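PDB 4ITL: tetraacyldisaccharide 4'-kinase from Aquifex aeolicus, which probably transfers the gamma-phosphate of ATP to the 4'-position of a tetraacyldisaccharide 1-phosphate, yielding the bis-phosphorylated lipid IVA. Local coordinates for residues A[206-211]-A[294-299]; A[53-58]-A[102-107]; A[188-193]-A[242-247]. All coordinates share one frame; numbering follows the deposited sequence.

In the fold
All three contacts gather round the bound nucleotide analogue, but they use different chemistry. Interaction 2, its centre about 8 Å from the centre of the chain, is the buried one: helices 51-61 and 99-107 meet through apolar groups alone. Interactions 1 and 3, centred about 15 and 18 Å from that point, are partly buried. Interaction 1 is held by backbone hydrogen bonds between strands 201-212 and 291-300, with aromatic packing on one face and charges on the other, whereas interaction 3 joins a loop to helix 238-247 by a valine-valine contact, with a lysine laid along the loop valine. Interaction 1 touches both others: F296 packs on S53, and R206 forms a salt bridge with E189.

Interaction 1 (A[206-211]-A[294-299]); sequences REFCCL and LNFKVK. With ACP (phosphomethylphosphonic acid adenylate ester), chain B.
R206 lays its aliphatic arm over one face of the F296 ring. Its CD stands 4.0 Å from the F296 ring centroid and 27° off the ring normal, a CH-pi contact displaced toward the rim, whereas the guanidinium carbon is too far along for more than a weak cation-pi attraction. F296 comes under this arm because its CG sits between the backbone N and the carbonyl carbon (chi1 53°). F208 runs alongside F296 in the same direction, yet the two ring planes are inclined by 57°, an oblique aromatic pair in which F208 CE2 approaches F296 CD2 to 3.6 Å. L294 crosses F208 at about a right angle, with its CD2 3.5 Å from CD2 of F208.

On the face carrying E207 and K297, those two side chains lie side by side. The E207 carboxylate faces the ammonium groups of K297 and K299 in long salt bridges, with OE2 of E207 4.0 Å from NZ of K297, a spacing that suggests modest electrostatic attraction. The antiparallel backbones are joined beneath them by E207 N to K297 O (2.7 Å) and the reciprocal bond. Farther on, C209 and C210 both oppose N295, whose O accepts from C210 N and more weakly from C209 N: a classic beta bulge.

The face with the aromatic residues meets the adenine of the ATP analogue. F208 CE2 reaches ACP N1 at 3.3 Å near the F208 ring plane, F296 presents its edge to N3, and R206 NH1 lies 3.3 Å from N7, the guanidinium itself being hydrogen-bonded to Q240 and salt-bridged to E189. An antiparallel strand pair with a classic bulge in 201-212 thus forms part of the adenine pocket of this P-loop-family kinase.

Interaction 2 (A[53-58]-A[102-107]); sequences SFVMYL and YLMAKL. With ACP (phosphomethylphosphonic acid adenylate ester), chain B.
L107 N donates to two carbonyls in the last turn of helix 99-107, to L103 O at 2.9 Å and more weakly to M104 O, and the three residues joined in this way are those that receive M56. The M56 side chain is extended beyond CG (chi3 -174°), which carries its terminal methyl across to the partner helix. There CE of M56 lies 3.6 Å from CG of M104, and it also touches CG of L103 and CD1 of L107. M104 replies in the other direction: its extended run from CB to SD (chi2 -172°) brings SD to V55 CG1 at 3.7 Å, the two side chains being roughly perpendicular.

The segment axes stay 10.7 Å apart at an angle of 31°, a separation bridged by the two methionines. Helix 51-61 carries the end of the predicted ATP-binding loop, and T52 holds the nucleotide; L103 CD2 comes within 3.7 Å of ACP O2'. Across the interface the evidence is entirely of carbon and sulfur contacts, which is consistent with cohesion by dispersion and burial, fit rather than directional bonds probably governing the spacing here.

Interaction 3 (A[188-193]-A[242-247]); sequences QEVEPF and RKVLKN
K243 of helix 238-247 runs past V190 in the opposite direction, and every atom of its side chain from CB to NZ meets the 188-193 loop. CB comes first, at 4.0 Å from V190 CG1. With CG anti to the backbone N (chi1 -163°), the chain continues along the same methyl: CG also lies against V190 CG1, and CD approaches V190 CG1 to 3.6 Å. Here the surroundings turn polar: CE lies 3.5 Å from OE2 of E191, whose side chain runs across the lysine. A bend at chi4 (-60°) then swings NZ to the backbone oxygen of V190, to which it donates at 3.3 Å. The donor makes an angle of 143° with that C=O and is only slightly tilted from the carbonyl plane. E191 OE2 remains 4.1 Å from K243 NZ, too far for a salt bridge.

V190 uses its other branch against the helix: CG2 meets CG2 of V244 at 3.5 Å, the two valines set nearly perpendicular. V244 in turn touches F208, L294 and the bound nucleotide analogue, so this apolar point places the loop against a helix that borders the nucleotide. The loop is braced internally by Q188, which accepts from F193 N through OE1 (3.1 Å) and donates from NE2 to F193 O (3.2 Å). E189, between Q188 and V190, forms a salt bridge through OE2 with R206 NE on strand 201-212.

The contact is therefore graded, with two buried valines inside and an exposed lysine laid along V190, its methylenes on the valine and its ammonium at a carbonyl. Since a single hydrogen bond, from K243 NZ to V190 O, crosses the contact and the E191 carboxylate stands off, the polar part is probably a modest, solvent-sensitive supplement to the valine packing.

Interaction 1 (A[206-211]-A[294-299])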
loop_
_atom_site.group_PDB
_atom_site.type_symbol
_atom_site.label_atom_id
_atom_site.label_comp_id
_atom_site.label_asym_id
_atom_site.label_seq_id
_atom_site.Cartn_x
_atom_site.Cartn_y
_atom_site.Cartn_z
ATOM N N ARG A 206 -4.346 9.580 -8.074
ATOM C CA ARG A 206 -3.341 8.886 -8.849
ATOM C C ARG A 206 -3.367 9.439 -10.251
ATOM O O ARG A 206 -4.403 9.381 -10.937
ATOM C CB ARG A 206 -3.599 7.379 -8.842
ATOM C CG ARG A 206 -3.399 6.770 -7.453
ATOM C CD ARG A 206 -3.697 5.279 -7.410
ATOM N NE ARG A 206 -5.055 5.033 -7.853
ATOM C CZ ARG A 206 -5.554 3.826 -8.071
ATOM N NH1 ARG A 206 -4.816 2.755 -7.847
ATOM N NH2 ARG A 206 -6.789 3.691 -8.518
ATOM N N GLU A 207 -2.243 10.023 -10.667
ATOM C CA GLU A 207 -2.161 10.625 -12.019
ATOM C C GLU A 207 -1.448 9.625 -12.936
ATOM O O GLU A 207 -0.230 9.426 -12.856
ATOM C CB GLU A 207 -1.400 11.941 -11.953
ATOM C CG GLU A 207 -1.245 12.731 -13.250
ATOM C CD GLU A 207 -0.020 13.624 -13.180
ATOM O OE1 GLU A 207 -0.153 14.852 -13.247
ATOM O OE2 GLU A 207 1.093 13.094 -13.024
ATOM N N PHE A 208 -2.230 8.962 -13.775
ATOM C CA PHE A 208 -1.731 7.907 -14.634
ATOM C C PHE A 208 -1.032 8.509 -15.816
ATOM O O PHE A 208 -1.666 8.989 -16.719
ATOM C CB PHE A 208 -2.896 7.041 -15.074
ATOM C CG PHE A 208 -3.452 6.263 -13.964
ATOM C CD1 PHE A 208 -4.575 6.711 -13.294
ATOM C CD2 PHE A 208 -2.783 5.135 -13.497
ATOM C CE1 PHE A 208 -5.065 6.020 -12.200
ATOM C CE2 PHE A 208 -3.265 4.434 -12.405
ATOM C CZ PHE A 208 -4.412 4.877 -11.752
ATOM N N CYS A 209 0.286 8.473 -15.794
ATOM C CA CYS A 209 1.074 9.286 -16.697
ATOM C C CYS A 209 2.143 8.492 -17.456
ATOM O O CYS A 209 2.759 9.030 -18.346
ATOM C CB CYS A 209 1.791 10.332 -15.854
ATOM S SG CYS A 209 2.875 9.538 -14.622
ATOM N N CYS A 210 2.391 7.247 -17.066
ATOM C CA CYS A 210 3.600 6.540 -17.484
ATOM C C CYS A 210 3.385 5.082 -17.828
ATOM O O CYS A 210 2.459 4.432 -17.354
ATOM C CB CYS A 210 4.637 6.567 -16.355
ATOM S SG CYS A 210 5.311 8.179 -16.036
ATOM N N LEU A 211 4.300 4.570 -18.634
ATOM C CA LEU A 211 4.327 3.181 -19.014
ATOM C C LEU A 211 5.698 2.618 -18.644
ATOM O O LEU A 211 6.732 3.240 -18.903
ATOM C CB LEU A 211 4.072 3.072 -20.528
ATOM C CG LEU A 211 3.481 1.762 -21.018
ATOM C CD1 LEU A 211 2.176 1.456 -20.309
ATOM C CD2 LEU A 211 3.250 1.828 -22.495
ATOM N N LEU A 294 1.101 -0.059 -16.394
ATOM C CA LEU A 294 0.678 1.323 -16.207
ATOM C C LEU A 294 1.192 1.836 -14.854
ATOM O O LEU A 294 1.013 1.195 -13.818
ATOM C CB LEU A 294 -0.840 1.381 -16.236
ATOM C CG LEU A 294 -1.501 2.751 -16.148
ATOM C CD1 LEU A 294 -1.267 3.583 -17.420
ATOM C CD2 LEU A 294 -2.984 2.558 -15.921
ATOM N N ASN A 295 1.864 2.981 -14.873
ATOM C CA ASN A 295 2.364 3.596 -13.649
ATOM C C ASN A 295 1.778 4.994 -13.514
ATOM O O ASN A 295 1.264 5.588 -14.479
ATOM C CB ASN A 295 3.880 3.674 -13.687
ATOM C CG ASN A 295 4.496 3.806 -12.334
ATOM O OD1 ASN A 295 3.896 3.460 -11.290
ATOM N ND2 ASN A 295 5.736 4.272 -12.326
ATOM N N PHE A 296 1.859 5.517 -12.310
ATOM C CA PHE A 296 1.216 6.773 -11.975
ATOM C C PHE A 296 2.025 7.542 -10.948
ATOM O O PHE A 296 2.830 6.957 -10.221
ATOM C CB PHE A 296 -0.184 6.509 -11.396
ATOM C CG PHE A 296 -0.191 5.531 -10.244
ATOM C CD1 PHE A 296 -0.162 5.981 -8.920
ATOM C CD2 PHE A 296 -0.233 4.164 -10.476
ATOM C CE1 PHE A 296 -0.156 5.067 -7.851
ATOM C CE2 PHE A 296 -0.228 3.258 -9.416
ATOM C CZ PHE A 296 -0.187 3.715 -8.100
ATOM N N LYS A 297 1.753 8.840 -10.843
ATOM C CA LYS A 297 2.226 9.646 -9.718
ATOM C C LYS A 297 1.104 9.833 -8.716
ATOM O O LYS A 297 -0.067 9.769 -9.059
ATOM C CB LYS A 297 2.655 11.042 -10.183
ATOM C CG LYS A 297 3.828 11.082 -11.122
ATOM C CD LYS A 297 3.842 12.394 -11.841
ATOM C CE LYS A 297 5.005 12.424 -12.778
ATOM N NZ LYS A 297 4.997 13.620 -13.649
ATOM N N VAL A 298 1.490 10.082 -7.471
ATOM C CA VAL A 298 0.544 10.261 -6.376
ATOM C C VAL A 298 0.566 11.759 -6.051
ATOM O O VAL A 298 1.619 12.376 -5.849
ATOM C CB VAL A 298 0.913 9.413 -5.136
ATOM C CG1 VAL A 298 0.006 9.787 -3.941
ATOM C CG2 VAL A 298 0.792 7.922 -5.467
ATOM N N LYS A 299 -0.588 12.346 -6.018
ATOM C CA LYS A 299 -0.681 13.723 -5.673
ATOM C C LYS A 299 -1.675 13.965 -4.547
ATOM O O LYS A 299 -2.719 13.381 -4.531
ATOM C CB LYS A 299 -1.059 14.516 -6.899
ATOM C CG LYS A 299 -0.151 14.277 -8.070
ATOM C CD LYS A 299 -0.420 15.244 -9.163
ATOM C CE LYS A 299 0.311 16.527 -8.884
ATOM N NZ LYS A 299 0.566 17.245 -10.132
HETATM P PG ACP B . -3.170 -3.965 0.114
HETATM O O1G ACP B . -2.309 -5.135 0.547
HETATM O O2G ACP B . -4.170 -3.506 1.196
HETATM O O3G ACP B . -3.991 -4.423 -1.133
HETATM P PB ACP B . -2.745 -1.328 -1.317
HETATM O O1B ACP B . -1.632 -0.318 -1.510
HETATM O O2B ACP B . -3.804 -0.633 -0.461
HETATM C C3B ACP B . -1.965 -2.641 -0.322
HETATM P PA ACP B . -3.576 -1.123 -3.991
HETATM O O1A ACP B . -4.311 0.197 -4.100
HETATM O O2A ACP B . -4.190 -2.232 -4.768
HETATM O O3A ACP B . -3.614 -1.811 -2.532
HETATM O "O5'" ACP B . -2.079 -0.881 -4.489
HETATM C "C5'" ACP B . -1.244 -2.011 -4.681
HETATM C "C4'" ACP B . -0.282 -1.790 -5.843
HETATM O "O4'" ACP B . -0.953 -2.335 -6.981
HETATM C "C3'" ACP B . 0.040 -0.382 -6.211
HETATM O "O3'" ACP B . 1.107 0.149 -5.554
HETATM C "C2'" ACP B . 0.306 -0.504 -7.676
HETATM O "O2'" ACP B . 1.562 -0.995 -8.031
HETATM C "C1'" ACP B . -0.728 -1.488 -8.064
HETATM N N9 ACP B . -1.988 -0.902 -8.516
HETATM C C8 ACP B . -3.200 -0.961 -7.912
HETATM N N7 ACP B . -4.103 -0.307 -8.675
HETATM C C5 ACP B . -3.488 0.141 -9.778
HETATM C C6 ACP B . -3.892 0.864 -10.900
HETATM N N6 ACP B . -5.264 1.288 -11.035
HETATM N N1 ACP B . -2.996 1.185 -11.841
HETATM C C2 ACP B . -1.692 0.829 -11.735
HETATM N N3 ACP B . -1.248 0.124 -10.672
HETATM C C4 ACP B . -2.124 -0.217 -9.689
#

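Interaction 2 (A[53-58]-A[102-107])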
loop_
_atom_site.group_PDB
_atom_site.type_symbol
_atom_site.label_atom_id
_atom_site.label_comp_id
_atom_site.label_asym_id
_atom_site.label_seq_id
_atom_site.Cartn_x
_atom_site.Cartn_y
_atom_site.Cartn_z
ATOM N N SER A 53 0.938 3.070 -2.377
ATOM C CA SER A 53 1.164 4.301 -3.087
ATOM C C SER A 53 1.368 5.494 -2.191
ATOM O O SER A 53 2.232 6.355 -2.446
ATOM C CB SER A 53 -0.058 4.544 -3.959
ATOM O OG SER A 53 -0.213 3.434 -4.825
ATOM N N PHE A 54 0.567 5.563 -1.136
ATOM C CA PHE A 54 0.690 6.644 -0.177
ATOM C C PHE A 54 2.002 6.518 0.606
ATOM O O PHE A 54 2.706 7.499 0.789
ATOM C CB PHE A 54 -0.486 6.736 0.786
ATOM C CG PHE A 54 -0.421 7.952 1.638
ATOM C CD1 PHE A 54 -0.744 9.194 1.110
ATOM C CD2 PHE A 54 0.031 7.876 2.950
ATOM C CE1 PHE A 54 -0.631 10.320 1.876
ATOM C CE2 PHE A 54 0.152 8.994 3.699
ATOM C CZ PHE A 54 -0.193 10.215 3.181
ATOM N N VAL A 55 2.375 5.305 0.962
ATOM C CA VAL A 55 3.676 5.064 1.600
ATOM C C VAL A 55 4.815 5.575 0.732
ATOM O O VAL A 55 5.743 6.277 1.212
ATOM C CB VAL A 55 3.848 3.573 1.967
ATOM C CG1 VAL A 55 5.345 3.238 2.312
ATOM C CG2 VAL A 55 2.897 3.207 3.134
ATOM N N MET A 56 4.758 5.271 -0.558
ATOM C CA MET A 56 5.820 5.743 -1.453
ATOM C C MET A 56 5.858 7.284 -1.530
ATOM O O MET A 56 6.934 7.920 -1.592
ATOM C CB MET A 56 5.653 5.127 -2.850
ATOM C CG MET A 56 5.843 3.611 -2.860
ATOM S SD MET A 56 5.412 2.921 -4.468
ATOM C CE MET A 56 5.533 1.171 -4.219
ATOM N N TYR A 57 4.685 7.886 -1.535
ATOM C CA TYR A 57 4.584 9.331 -1.551
ATOM C C TYR A 57 5.225 9.909 -0.297
ATOM O O TYR A 57 6.072 10.793 -0.364
ATOM C CB TYR A 57 3.110 9.719 -1.669
ATOM C CG TYR A 57 2.841 11.176 -1.477
ATOM C CD1 TYR A 57 2.936 12.064 -2.537
ATOM C CD2 TYR A 57 2.488 11.666 -0.222
ATOM C CE1 TYR A 57 2.682 13.417 -2.352
ATOM C CE2 TYR A 57 2.257 12.991 -0.015
ATOM C CZ TYR A 57 2.346 13.867 -1.082
ATOM O OH TYR A 57 2.098 15.182 -0.841
ATOM N N LEU A 58 4.853 9.362 0.848
ATOM C CA LEU A 58 5.416 9.762 2.117
ATOM C C LEU A 58 6.934 9.611 2.113
ATOM O O LEU A 58 7.681 10.536 2.484
ATOM C CB LEU A 58 4.781 8.892 3.209
ATOM C CG LEU A 58 4.452 9.477 4.527
ATOM C CD1 LEU A 58 3.705 10.808 4.348
ATOM C CD2 LEU A 58 3.613 8.402 5.247
ATOM N N TYR A 102 8.642 -6.018 -1.544
ATOM C CA TYR A 102 9.604 -6.016 -2.649
ATOM C C TYR A 102 9.311 -4.818 -3.607
ATOM O O TYR A 102 10.231 -4.141 -4.063
ATOM C CB TYR A 102 9.557 -7.343 -3.385
ATOM C CG TYR A 102 10.554 -7.481 -4.509
ATOM C CD1 TYR A 102 10.224 -7.039 -5.787
ATOM C CD2 TYR A 102 11.805 -8.039 -4.310
ATOM C CE1 TYR A 102 11.107 -7.126 -6.829
ATOM C CE2 TYR A 102 12.715 -8.149 -5.368
ATOM C CZ TYR A 102 12.346 -7.689 -6.631
ATOM O OH TYR A 102 13.180 -7.752 -7.737
ATOM N N LEU A 103 8.031 -4.547 -3.863
ATOM C CA LEU A 103 7.622 -3.498 -4.810
ATOM C C LEU A 103 8.049 -2.128 -4.258
ATOM O O LEU A 103 8.667 -1.291 -4.954
ATOM C CB LEU A 103 6.114 -3.551 -5.008
ATOM C CG LEU A 103 5.463 -2.343 -5.724
ATOM C CD1 LEU A 103 5.755 -2.413 -7.191
ATOM C CD2 LEU A 103 3.948 -2.276 -5.469
ATOM N N MET A 104 7.799 -1.939 -2.982
ATOM C CA MET A 104 8.231 -0.712 -2.312
ATOM C C MET A 104 9.761 -0.549 -2.313
ATOM O O MET A 104 10.282 0.509 -2.673
ATOM C CB MET A 104 7.627 -0.631 -0.918
ATOM C CG MET A 104 6.102 -0.382 -0.982
ATOM S SD MET A 104 5.372 -0.058 0.619
ATOM C CE MET A 104 5.518 -1.648 1.439
ATOM N N ALA A 105 10.474 -1.622 -1.985
ATOM C CA ALA A 105 11.920 -1.592 -2.003
ATOM C C ALA A 105 12.389 -1.241 -3.395
ATOM O O ALA A 105 13.258 -0.384 -3.566
ATOM C CB ALA A 105 12.493 -2.959 -1.570
ATOM N N LYS A 106 11.795 -1.875 -4.395
ATOM C CA LYS A 106 12.232 -1.672 -5.769
ATOM C C LYS A 106 11.963 -0.271 -6.323
ATOM O O LYS A 106 12.717 0.231 -7.139
ATOM C CB LYS A 106 11.571 -2.657 -6.712
ATOM C CG LYS A 106 12.171 -2.572 -8.073
ATOM C CD LYS A 106 11.970 -3.833 -8.828
ATOM C CE LYS A 106 12.578 -3.731 -10.174
ATOM N NZ LYS A 106 13.997 -4.139 -10.111
ATOM N N LEU A 107 10.862 0.335 -5.907
ATOM C CA LEU A 107 10.496 1.645 -6.434
ATOM C C LEU A 107 11.070 2.760 -5.553
ATOM O O LEU A 107 11.029 3.921 -5.936
ATOM C CB LEU A 107 8.966 1.751 -6.575
ATOM C CG LEU A 107 8.441 0.810 -7.682
ATOM C CD1 LEU A 107 6.946 0.927 -7.910
ATOM C CD2 LEU A 107 9.157 1.075 -8.960
HETATM P PG ACP B . -3.170 -3.965 0.114
HETATM O O1G ACP B . -2.309 -5.135 0.547
HETATM O O2G ACP B . -4.170 -3.506 1.196
HETATM O O3G ACP B . -3.991 -4.423 -1.133
HETATM P PB ACP B . -2.745 -1.328 -1.317
HETATM O O1B ACP B . -1.632 -0.318 -1.510
HETATM O O2B ACP B . -3.804 -0.633 -0.461
HETATM C C3B ACP B . -1.965 -2.641 -0.322
HETATM P PA ACP B . -3.576 -1.123 -3.991
HETATM O O1A ACP B . -4.311 0.197 -4.100
HETATM O O2A ACP B . -4.190 -2.232 -4.768
HETATM O O3A ACP B . -3.614 -1.811 -2.532
HETATM O "O5'" ACP B . -2.079 -0.881 -4.489
HETATM C "C5'" ACP B . -1.244 -2.011 -4.681
HETATM C "C4'" ACP B . -0.282 -1.790 -5.843
HETATM O "O4'" ACP B . -0.953 -2.335 -6.981
HETATM C "C3'" ACP B . 0.040 -0.382 -6.211
HETATM O "O3'" ACP B . 1.107 0.149 -5.554
HETATM C "C2'" ACP B . 0.306 -0.504 -7.676
HETATM O "O2'" ACP B . 1.562 -0.995 -8.031
HETATM C "C1'" ACP B . -0.728 -1.488 -8.064
HETATM N N9 ACP B . -1.988 -0.902 -8.516
HETATM C C8 ACP B . -3.200 -0.961 -7.912
HETATM N N7 ACP B . -4.103 -0.307 -8.675
HETATM C C5 ACP B . -3.488 0.141 -9.778
HETATM C C6 ACP B . -3.892 0.864 -10.900
HETATM N N6 ACP B . -5.264 1.288 -11.035
HETATM N N1 ACP B . -2.996 1.185 -11.841
HETATM C C2 ACP B . -1.692 0.829 -11.735
HETATM N N3 ACP B . -1.248 0.124 -10.672
HETATM C C4 ACP B . -2.124 -0.217 -9.689
#

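Interaction 3 (A[188-193]-A[242-247])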
loop_
_atom_site.group_PDB
_atom_site.type_symbol
_atom_site.label_atom_id
_atom_site.label_comp_id
_atom_site.label_asym_id
_atom_site.label_seq_id
_atom_site.Cartn_x
_atom_site.Cartn_y
_atom_site.Cartn_z
ATOM N N GLN A 188 -9.503 9.126 -5.645
ATOM C CA GLN A 188 -10.356 10.241 -6.094
ATOM C C GLN A 188 -10.501 10.298 -7.626
ATOM O O GLN A 188 -11.517 10.793 -8.117
ATOM C CB GLN A 188 -9.810 11.589 -5.590
ATOM C CG GLN A 188 -9.879 11.785 -4.058
ATOM C CD GLN A 188 -11.318 11.902 -3.566
ATOM O OE1 GLN A 188 -12.159 12.413 -4.272
ATOM N NE2 GLN A 188 -11.606 11.377 -2.382
ATOM N N GLU A 189 -9.498 9.803 -8.371
ATOM C CA GLU A 189 -9.538 9.835 -9.844
ATOM C C GLU A 189 -10.517 8.801 -10.424
ATOM O O GLU A 189 -10.884 8.889 -11.561
ATOM C CB GLU A 189 -8.125 9.648 -10.448
ATOM C CG GLU A 189 -7.471 8.254 -10.288
ATOM C CD GLU A 189 -7.258 7.782 -8.811
ATOM O OE1 GLU A 189 -6.979 8.599 -7.893
ATOM O OE2 GLU A 189 -7.362 6.569 -8.568
ATOM N N VAL A 190 -10.970 7.850 -9.620
ATOM C CA VAL A 190 -11.905 6.813 -10.093
ATOM C C VAL A 190 -13.254 6.814 -9.352
ATOM O O VAL A 190 -14.284 6.539 -9.948
ATOM C CB VAL A 190 -11.305 5.401 -9.891
ATOM C CG1 VAL A 190 -11.987 4.398 -10.804
ATOM C CG2 VAL A 190 -9.833 5.412 -10.159
ATOM N N GLU A 191 -13.234 7.054 -8.033
ATOM C CA GLU A 191 -14.471 7.168 -7.259
ATOM C C GLU A 191 -14.342 8.383 -6.388
ATOM O O GLU A 191 -14.047 8.271 -5.185
ATOM C CB GLU A 191 -14.686 5.938 -6.381
ATOM C CG GLU A 191 -14.670 4.625 -7.131
ATOM C CD GLU A 191 -15.991 4.307 -7.810
ATOM O OE1 GLU A 191 -17.025 4.911 -7.439
ATOM O OE2 GLU A 191 -15.988 3.442 -8.721
ATOM N N PRO A 192 -14.501 9.564 -6.989
ATOM C CA PRO A 192 -14.339 10.771 -6.164
ATOM C C PRO A 192 -15.370 10.835 -5.032
ATOM O O PRO A 192 -16.461 10.337 -5.226
ATOM C CB PRO A 192 -14.583 11.902 -7.159
ATOM C CG PRO A 192 -15.524 11.293 -8.181
ATOM C CD PRO A 192 -15.180 9.833 -8.270
ATOM N N PHE A 193 -15.025 11.409 -3.874
ATOM C CA PHE A 193 -15.998 11.591 -2.781
ATOM C C PHE A 193 -15.494 12.602 -1.742
ATOM O O PHE A 193 -14.294 12.941 -1.688
ATOM C CB PHE A 193 -16.366 10.252 -2.108
ATOM C CG PHE A 193 -15.283 9.709 -1.167
ATOM C CD1 PHE A 193 -15.461 9.729 0.231
ATOM C CD2 PHE A 193 -14.098 9.195 -1.674
ATOM C CE1 PHE A 193 -14.458 9.235 1.097
ATOM C CE2 PHE A 193 -13.100 8.707 -0.812
ATOM C CZ PHE A 193 -13.286 8.727 0.558
ATOM N N ARG A 242 -9.315 -2.090 -14.013
ATOM C CA ARG A 242 -9.995 -2.126 -15.291
ATOM C C ARG A 242 -10.834 -0.868 -15.553
ATOM O O ARG A 242 -10.957 -0.458 -16.683
ATOM C CB ARG A 242 -10.763 -3.447 -15.540
ATOM C CG ARG A 242 -11.505 -3.617 -16.870
ATOM C CD ARG A 242 -12.210 -5.016 -16.977
ATOM N NE ARG A 242 -12.925 -5.179 -18.258
ATOM C CZ ARG A 242 -14.176 -4.782 -18.518
ATOM N NH1 ARG A 242 -14.910 -4.167 -17.606
ATOM N NH2 ARG A 242 -14.689 -4.998 -19.716
ATOM N N LYS A 243 -11.323 -0.211 -14.508
ATOM C CA LYS A 243 -12.059 1.057 -14.670
ATOM C C LYS A 243 -11.103 2.185 -15.077
ATOM O O LYS A 243 -11.404 2.988 -15.964
ATOM C CB LYS A 243 -12.807 1.417 -13.364
ATOM C CG LYS A 243 -13.916 2.463 -13.466
ATOM C CD LYS A 243 -14.712 2.516 -12.158
ATOM C CE LYS A 243 -15.887 3.478 -12.213
ATOM N NZ LYS A 243 -15.470 4.877 -12.488
ATOM N N VAL A 244 -9.938 2.236 -14.431
ATOM C CA VAL A 244 -8.899 3.205 -14.808
ATOM C C VAL A 244 -8.553 3.078 -16.317
ATOM O O VAL A 244 -8.485 4.075 -17.039
ATOM C CB VAL A 244 -7.639 3.058 -13.909
ATOM C CG1 VAL A 244 -6.384 3.747 -14.514
ATOM C CG2 VAL A 244 -7.919 3.575 -12.467
ATOM N N LEU A 245 -8.373 1.852 -16.795
ATOM C CA LEU A 245 -8.005 1.617 -18.190
ATOM C C LEU A 245 -9.073 2.168 -19.136
ATOM O O LEU A 245 -8.760 2.758 -20.182
ATOM C CB LEU A 245 -7.805 0.124 -18.445
ATOM C CG LEU A 245 -6.567 -0.510 -17.764
ATOM C CD1 LEU A 245 -6.473 -2.026 -18.015
ATOM C CD2 LEU A 245 -5.307 0.173 -18.285
ATOM N N LYS A 246 -10.331 1.991 -18.760
ATOM C CA LYS A 246 -11.415 2.516 -19.580
ATOM C C LYS A 246 -11.442 4.034 -19.553
ATOM O O LYS A 246 -11.610 4.670 -20.587
ATOM C CB LYS A 246 -12.773 2.046 -19.127
ATOM C CG LYS A 246 -13.823 2.451 -20.113
ATOM C CD LYS A 246 -15.123 1.906 -19.705
ATOM C CE LYS A 246 -16.210 2.346 -20.646
ATOM N NZ LYS A 246 -17.426 1.650 -20.202
ATOM N N ASN A 247 -11.304 4.625 -18.371
ATOM C CA ASN A 247 -11.326 6.083 -18.286
ATOM C C ASN A 247 -10.175 6.696 -19.085
ATOM O O ASN A 247 -10.306 7.784 -19.605
ATOM C CB ASN A 247 -11.283 6.547 -16.819
ATOM C CG ASN A 247 -12.557 6.196 -16.045
ATOM O OD1 ASN A 247 -13.576 5.844 -16.630
ATOM N ND2 ASN A 247 -12.490 6.285 -14.714
#